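Local coordinates for cell envelope-related transcriptional attenuator domain-containing protein (PDB 3OKZ), which is of unknown function but, as an LCP-family domain cut from a longer protein, probably attaches cell-wall polymers to peptidoglycan as relatives are thought to do, at residues A[111-116]-A[215-220]; A[244-249]-A[260-265]. All coordinates share one frame; numbering follows the deposited sequence.

Contact 1. Residues A[111-116]-A[215-220]; sequences YFMQIN and NNMQTN
The ring of Phe-112 turns its edge to the side-chain amide of Gln-218, ring and amide planes 59° apart. OE1 of Gln-114 also lies at the ring edge, in its plane, while the backbone N of Gln-114 stands over one face, offset toward the rim. These groups decorate an antiparallel beta ladder that joins strand 111-116 to strand 217-219, an outermost strand of the mixed central sheet in this LCP-family domain. At its middle, the hydrogen-bonded pair Gln-114 and Gln-218 exchanges two bonds: Gln-114 N to Gln-218 O at 3.1 Å, and Gln-218 N to Gln-114 O at 2.8 Å. CG of Gln-114 sits between its backbone N and carbonyl carbon (chi1 67°), which brings it to 3.4 Å from Gln-218 O; the extended chain beyond carries OE1 to a hydrogen bond with the hydroxyl of Tyr-89. On the other face lie the non-hydrogen-bonded pairs Met-113 with Thr-219 and Ile-115 with Met-217. Both methionines are selenomethionines; the terminal CE of Met-113 lies 3.6 Å from SE of Met-217, whose bent chain carries its own CE away from strand 111-116, while CG1 of Ile-115 leans on CB of Met-217. Just before helix 117-126, Asn-116 N donates to Asn-216 O at 3.1 Å. The two asparagine amides there are nearly perpendicular, 82° apart, and OD1 of Asn-116 caps that helix through the N of Gly-119. Phe-112 O closes the opposite end of the ladder: Asn-220 N donates to it at 2.9 Å, and Thr-219 OG1 adds only a weak bond at 3.3 Å, its stronger partner being the backbone N of Ile-221.

Contact 2. Residues A[244-249]-A[260-265]; sequences YQLKGE and QILTKK
Leu-246 and Leu-262 meet across the contact with their side chains at about a right angle, CD1 of Leu-246 lying 4.2 Å from CD2 of Leu-262. The CB of Leu-262 starts away from the other segment, but with CG anti to the carbonyl carbon (chi1 -55°) the branch swings back, laying CD2 over the peptide between Lys-247 and Gly-248, 3.2 Å from Gly-248 N. Gly-248, which has no side chain, lets the two chains draw close: its CA is 3.4 Å from Ile-261 O. Beyond it, Glu-249 and Ile-261 form an antiparallel hydrogen-bonded pair with both side chains on one face of the hairpin. Its two bonds differ. Ile-261 N reaches Glu-249 O at 2.7 Å, almost straight (174°); the bond from Glu-249 N to Ile-261 O, 2.8 Å long, is more bent and comes from 49° above that carbonyl's plane. Gln-260 folds at chi2 and sends OE1 toward the hydroxyl of Tyr-180, its hydrogen-bond partner, while NE2 makes a weak bond to Asp-250. The contact belongs to the beta hairpin of strands 241-252 and 258-261 at one margin of the sheet. Strand 56-62 lies beside the first of these, helix 178-200 supplies Tyr-180 against Lys-247, Tyr-293 of helix 293-296 packs on Glu-249 and Ile-261, and helix 264-277 leaves from Thr-263.

Contacts 1 and 2 involve the two outermost strands of one seven-stranded sheet, 217-219 and 258-261, on opposite sides of the chain's centre; their centres are 27 Å apart and they share no strand. Both are partly buried, but contact 1 has no exposed residue among those that touch, whereas contact 2 includes the exposed Lys-247 and Glu-249. Contact 1 brings together strands far apart in sequence through a regular ladder, with apolar packing on one face and amides on the other. Contact 2 joins the arms of a local hairpin, where one bridge pair and a leucine contact link the two segments before the chain turns into a helix.

Contact 1. Residues A[111-116]-A[215-220]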
loop_
_atom_site.group_PDB
_atom_site.type_symbol
_atom_site.label_atom_id
_atom_site.label_comp_id
_atom_site.label_asym_id
_atom_site.label_seq_id
_atom_site.Cartn_x
_atom_site.Cartn_y
_atom_site.Cartn_z
ATOM N N TYR A 111 1.989 8.968 -8.960
ATOM C CA TYR A 111 3.133 8.078 -9.058
ATOM C C TYR A 111 2.850 6.661 -8.587
ATOM O O TYR A 111 1.707 6.280 -8.355
ATOM C CB TYR A 111 4.322 8.674 -8.291
ATOM C CG TYR A 111 4.652 10.064 -8.762
ATOM C CD1 TYR A 111 4.066 11.180 -8.171
ATOM C CD2 TYR A 111 5.469 10.260 -9.877
ATOM C CE1 TYR A 111 4.276 12.459 -8.685
ATOM C CE2 TYR A 111 5.683 11.535 -10.401
ATOM C CZ TYR A 111 5.081 12.628 -9.806
ATOM O OH TYR A 111 5.246 13.875 -10.365
ATOM N N PHE A 112 3.909 5.881 -8.442
ATOM C CA PHE A 112 3.776 4.502 -8.041
ATOM C C PHE A 112 5.131 3.977 -7.596
ATOM O O PHE A 112 6.157 4.220 -8.238
ATOM C CB PHE A 112 3.268 3.696 -9.237
ATOM C CG PHE A 112 3.684 2.264 -9.229
ATOM C CD1 PHE A 112 2.920 1.304 -8.561
ATOM C CD2 PHE A 112 4.858 1.874 -9.873
ATOM C CE1 PHE A 112 3.316 -0.030 -8.527
ATOM C CE2 PHE A 112 5.270 0.540 -9.848
ATOM C CZ PHE A 112 4.494 -0.415 -9.170
HETATM N N MSE A 113 5.135 3.253 -6.489
HETATM C CA MSE A 113 6.378 2.697 -6.001
HETATM C C MSE A 113 6.179 1.277 -5.498
HETATM O O MSE A 113 5.206 0.967 -4.790
HETATM C CB MSE A 113 6.943 3.568 -4.885
HETATM C CG MSE A 113 8.229 3.027 -4.295
HETATM SE SE MSE A 113 8.950 4.127 -2.902
HETATM C CE MSE A 113 10.155 5.195 -3.940
ATOM N N GLN A 114 7.096 0.403 -5.884
ATOM C CA GLN A 114 7.017 -0.975 -5.436
ATOM C C GLN A 114 8.357 -1.411 -4.891
ATOM O O GLN A 114 9.402 -1.061 -5.443
ATOM C CB GLN A 114 6.562 -1.892 -6.575
ATOM C CG GLN A 114 7.524 -2.056 -7.739
ATOM C CD GLN A 114 6.843 -2.741 -8.915
ATOM O OE1 GLN A 114 5.882 -3.492 -8.742
ATOM N NE2 GLN A 114 7.343 -2.491 -10.113
ATOM N N ILE A 115 8.305 -2.143 -3.781
ATOM C CA ILE A 115 9.496 -2.653 -3.110
ATOM C C ILE A 115 9.257 -4.106 -2.706
ATOM O O ILE A 115 8.205 -4.437 -2.156
ATOM C CB ILE A 115 9.809 -1.819 -1.850
ATOM C CG1 ILE A 115 9.887 -0.336 -2.235
ATOM C CG2 ILE A 115 11.133 -2.269 -1.232
ATOM C CD1 ILE A 115 10.431 0.580 -1.149
ATOM N N ASN A 116 10.217 -4.980 -2.992
ATOM C CA ASN A 116 10.054 -6.387 -2.636
ATOM C C ASN A 116 10.430 -6.595 -1.184
ATOM O O ASN A 116 10.900 -5.673 -0.515
ATOM C CB ASN A 116 10.903 -7.297 -3.530
ATOM C CG ASN A 116 12.367 -6.990 -3.441
ATOM O OD1 ASN A 116 12.929 -6.912 -2.354
ATOM N ND2 ASN A 116 13.002 -6.815 -4.586
ATOM N N ASN A 215 18.353 -1.751 -5.783
ATOM C CA ASN A 215 18.134 -2.947 -6.599
ATOM C C ASN A 215 16.837 -3.704 -6.325
ATOM O O ASN A 215 16.489 -4.607 -7.088
ATOM C CB ASN A 215 19.294 -3.937 -6.450
ATOM C CG ASN A 215 20.532 -3.510 -7.209
ATOM O OD1 ASN A 215 21.276 -2.633 -6.767
ATOM N ND2 ASN A 215 20.757 -4.126 -8.365
ATOM N N ASN A 216 16.117 -3.348 -5.263
ATOM C CA ASN A 216 14.899 -4.073 -4.938
ATOM C C ASN A 216 13.664 -3.248 -4.793
ATOM O O ASN A 216 12.800 -3.564 -3.969
ATOM C CB ASN A 216 15.085 -4.902 -3.666
ATOM C CG ASN A 216 16.049 -6.048 -3.864
ATOM O OD1 ASN A 216 17.259 -5.863 -3.848
ATOM N ND2 ASN A 216 15.515 -7.234 -4.073
HETATM N N MSE A 217 13.585 -2.185 -5.588
HETATM C CA MSE A 217 12.427 -1.301 -5.588
HETATM C C MSE A 217 12.418 -0.595 -6.929
HETATM O O MSE A 217 13.461 -0.161 -7.412
HETATM C CB MSE A 217 12.503 -0.295 -4.434
HETATM C CG MSE A 217 13.383 0.918 -4.673
HETATM SE SE MSE A 217 12.366 2.532 -5.047
HETATM C CE MSE A 217 12.921 2.802 -6.881
ATOM N N GLN A 218 11.239 -0.515 -7.536
ATOM C CA GLN A 218 11.071 0.115 -8.844
ATOM C C GLN A 218 10.012 1.218 -8.761
ATOM O O GLN A 218 8.881 0.981 -8.331
ATOM C CB GLN A 218 10.672 -0.949 -9.875
ATOM C CG GLN A 218 10.753 -0.510 -11.330
ATOM C CD GLN A 218 9.418 -0.045 -11.895
ATOM O OE1 GLN A 218 9.326 0.342 -13.064
ATOM N NE2 GLN A 218 8.375 -0.086 -11.070
ATOM N N THR A 219 10.386 2.427 -9.165
ATOM C CA THR A 219 9.460 3.547 -9.110
ATOM C C THR A 219 9.113 4.189 -10.443
ATOM O O THR A 219 9.855 4.107 -11.421
ATOM C CB THR A 219 9.970 4.665 -8.183
ATOM O OG1 THR A 219 9.107 5.796 -8.305
ATOM C CG2 THR A 219 11.386 5.080 -8.555
ATOM N N ASN A 220 7.957 4.838 -10.442
ATOM C CA ASN A 220 7.419 5.541 -11.591
ATOM C C ASN A 220 8.134 6.895 -11.675
ATOM O O ASN A 220 8.078 7.594 -12.686
ATOM C CB ASN A 220 5.924 5.765 -11.368
ATOM C CG ASN A 220 5.185 6.008 -12.639
ATOM O OD1 ASN A 220 3.978 6.226 -12.631
ATOM N ND2 ASN A 220 5.900 5.964 -13.755
#

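Contact 2. Residues A[244-249]-A[260-265]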
loop_
_atom_site.group_PDB
_atom_site.type_symbol
_atom_site.label_atom_id
_atom_site.label_comp_id
_atom_site.label_asym_id
_atom_site.label_seq_id
_atom_site.Cartn_x
_atom_site.Cartn_y
_atom_site.Cartn_z
ATOM N N TYR A 244 -5.293 5.697 7.406
ATOM C CA TYR A 244 -6.661 5.209 7.292
ATOM C C TYR A 244 -6.688 3.836 6.644
ATOM O O TYR A 244 -5.782 3.475 5.889
ATOM C CB TYR A 244 -7.514 6.161 6.454
ATOM C CG TYR A 244 -7.471 7.606 6.896
ATOM C CD1 TYR A 244 -6.344 8.398 6.660
ATOM C CD2 TYR A 244 -8.561 8.184 7.550
ATOM C CE1 TYR A 244 -6.302 9.726 7.062
ATOM C CE2 TYR A 244 -8.532 9.513 7.960
ATOM C CZ TYR A 244 -7.401 10.279 7.715
ATOM O OH TYR A 244 -7.366 11.591 8.137
ATOM N N GLN A 245 -7.738 3.080 6.942
ATOM C CA GLN A 245 -7.910 1.742 6.393
ATOM C C GLN A 245 -9.241 1.666 5.637
ATOM O O GLN A 245 -10.302 1.975 6.178
ATOM C CB GLN A 245 -7.884 0.692 7.518
ATOM C CG GLN A 245 -8.185 -0.746 7.055
ATOM C CD GLN A 245 -7.111 -1.333 6.156
ATOM O OE1 GLN A 245 -5.971 -1.511 6.571
ATOM N NE2 GLN A 245 -7.475 -1.637 4.921
ATOM N N LEU A 246 -9.171 1.271 4.373
ATOM C CA LEU A 246 -10.361 1.140 3.544
ATOM C C LEU A 246 -10.915 -0.264 3.761
ATOM O O LEU A 246 -10.239 -1.250 3.471
ATOM C CB LEU A 246 -9.984 1.334 2.079
ATOM C CG LEU A 246 -11.091 1.054 1.068
ATOM C CD1 LEU A 246 -12.215 2.071 1.247
ATOM C CD2 LEU A 246 -10.517 1.110 -0.334
ATOM N N LYS A 247 -12.132 -0.368 4.281
ATOM C CA LYS A 247 -12.702 -1.692 4.516
ATOM C C LYS A 247 -14.198 -1.807 4.250
ATOM O O LYS A 247 -14.952 -0.857 4.462
ATOM C CB LYS A 247 -12.411 -2.140 5.952
ATOM C CG LYS A 247 -12.792 -1.117 7.007
ATOM C CD LYS A 247 -12.472 -1.613 8.417
ATOM C CE LYS A 247 -12.628 -0.488 9.445
ATOM N NZ LYS A 247 -12.587 -0.969 10.856
ATOM N N GLY A 248 -14.615 -2.978 3.779
ATOM C CA GLY A 248 -16.024 -3.210 3.523
ATOM C C GLY A 248 -16.572 -4.272 4.466
ATOM O O GLY A 248 -15.847 -4.768 5.330
ATOM N N GLU A 249 -17.850 -4.616 4.320
ATOM C CA GLU A 249 -18.449 -5.642 5.162
ATOM C C GLU A 249 -17.994 -7.000 4.653
ATOM O O GLU A 249 -17.760 -7.167 3.463
ATOM C CB GLU A 249 -19.973 -5.565 5.110
ATOM C CG GLU A 249 -20.621 -5.159 6.430
ATOM C CD GLU A 249 -20.461 -3.683 6.730
ATOM O OE1 GLU A 249 -19.318 -3.178 6.636
ATOM O OE2 GLU A 249 -21.478 -3.030 7.065
ATOM N N GLN A 260 -14.647 -9.066 0.941
ATOM C CA GLN A 260 -14.889 -7.800 1.617
ATOM C C GLN A 260 -15.684 -6.968 0.608
ATOM O O GLN A 260 -15.195 -6.685 -0.495
ATOM C CB GLN A 260 -13.569 -7.084 1.914
ATOM C CG GLN A 260 -12.575 -7.844 2.773
ATOM C CD GLN A 260 -12.970 -7.886 4.231
ATOM O OE1 GLN A 260 -13.414 -6.886 4.792
ATOM N NE2 GLN A 260 -12.797 -9.045 4.859
ATOM N N ILE A 261 -16.901 -6.584 0.972
ATOM C CA ILE A 261 -17.731 -5.786 0.075
ATOM C C ILE A 261 -17.994 -4.403 0.660
ATOM O O ILE A 261 -18.641 -4.261 1.695
ATOM C CB ILE A 261 -19.065 -6.505 -0.219
ATOM C CG1 ILE A 261 -18.760 -7.878 -0.822
ATOM C CG2 ILE A 261 -19.927 -5.666 -1.148
ATOM C CD1 ILE A 261 -19.907 -8.522 -1.542
ATOM N N LEU A 262 -17.473 -3.392 -0.025
ATOM C CA LEU A 262 -17.592 -1.993 0.382
ATOM C C LEU A 262 -18.986 -1.417 0.170
ATOM O O LEU A 262 -19.684 -1.802 -0.758
ATOM C CB LEU A 262 -16.591 -1.154 -0.414
ATOM C CG LEU A 262 -15.139 -1.608 -0.326
ATOM C CD1 LEU A 262 -14.304 -0.893 -1.347
ATOM C CD2 LEU A 262 -14.619 -1.336 1.066
ATOM N N THR A 263 -19.387 -0.496 1.037
ATOM C CA THR A 263 -20.683 0.149 0.888
ATOM C C THR A 263 -20.507 1.443 0.119
ATOM O O THR A 263 -19.418 2.027 0.119
ATOM C CB THR A 263 -21.326 0.518 2.235
ATOM O OG1 THR A 263 -20.311 0.853 3.193
ATOM C CG2 THR A 263 -22.171 -0.622 2.728
ATOM N N LYS A 264 -21.585 1.891 -0.525
ATOM C CA LYS A 264 -21.556 3.128 -1.289
ATOM C C LYS A 264 -21.201 4.311 -0.389
ATOM O O LYS A 264 -20.262 5.060 -0.675
ATOM C CB LYS A 264 -22.911 3.380 -1.957
ATOM C CG LYS A 264 -23.233 2.460 -3.141
ATOM C CD LYS A 264 -24.593 2.797 -3.778
ATOM C CE LYS A 264 -24.945 1.862 -4.938
ATOM N NZ LYS A 264 -26.328 2.093 -5.463
ATOM N N LYS A 265 -21.941 4.462 0.704
ATOM C CA LYS A 265 -21.730 5.561 1.640
ATOM C C LYS A 265 -20.269 5.734 2.051
ATOM O O LYS A 265 -19.782 6.855 2.188
ATOM C CB LYS A 265 -22.568 5.332 2.899
ATOM C CG LYS A 265 -22.740 6.550 3.797
ATOM C CD LYS A 265 -23.900 7.433 3.325
ATOM C CE LYS A 265 -24.221 8.540 4.330
ATOM N NZ LYS A 265 -25.461 9.292 3.972
#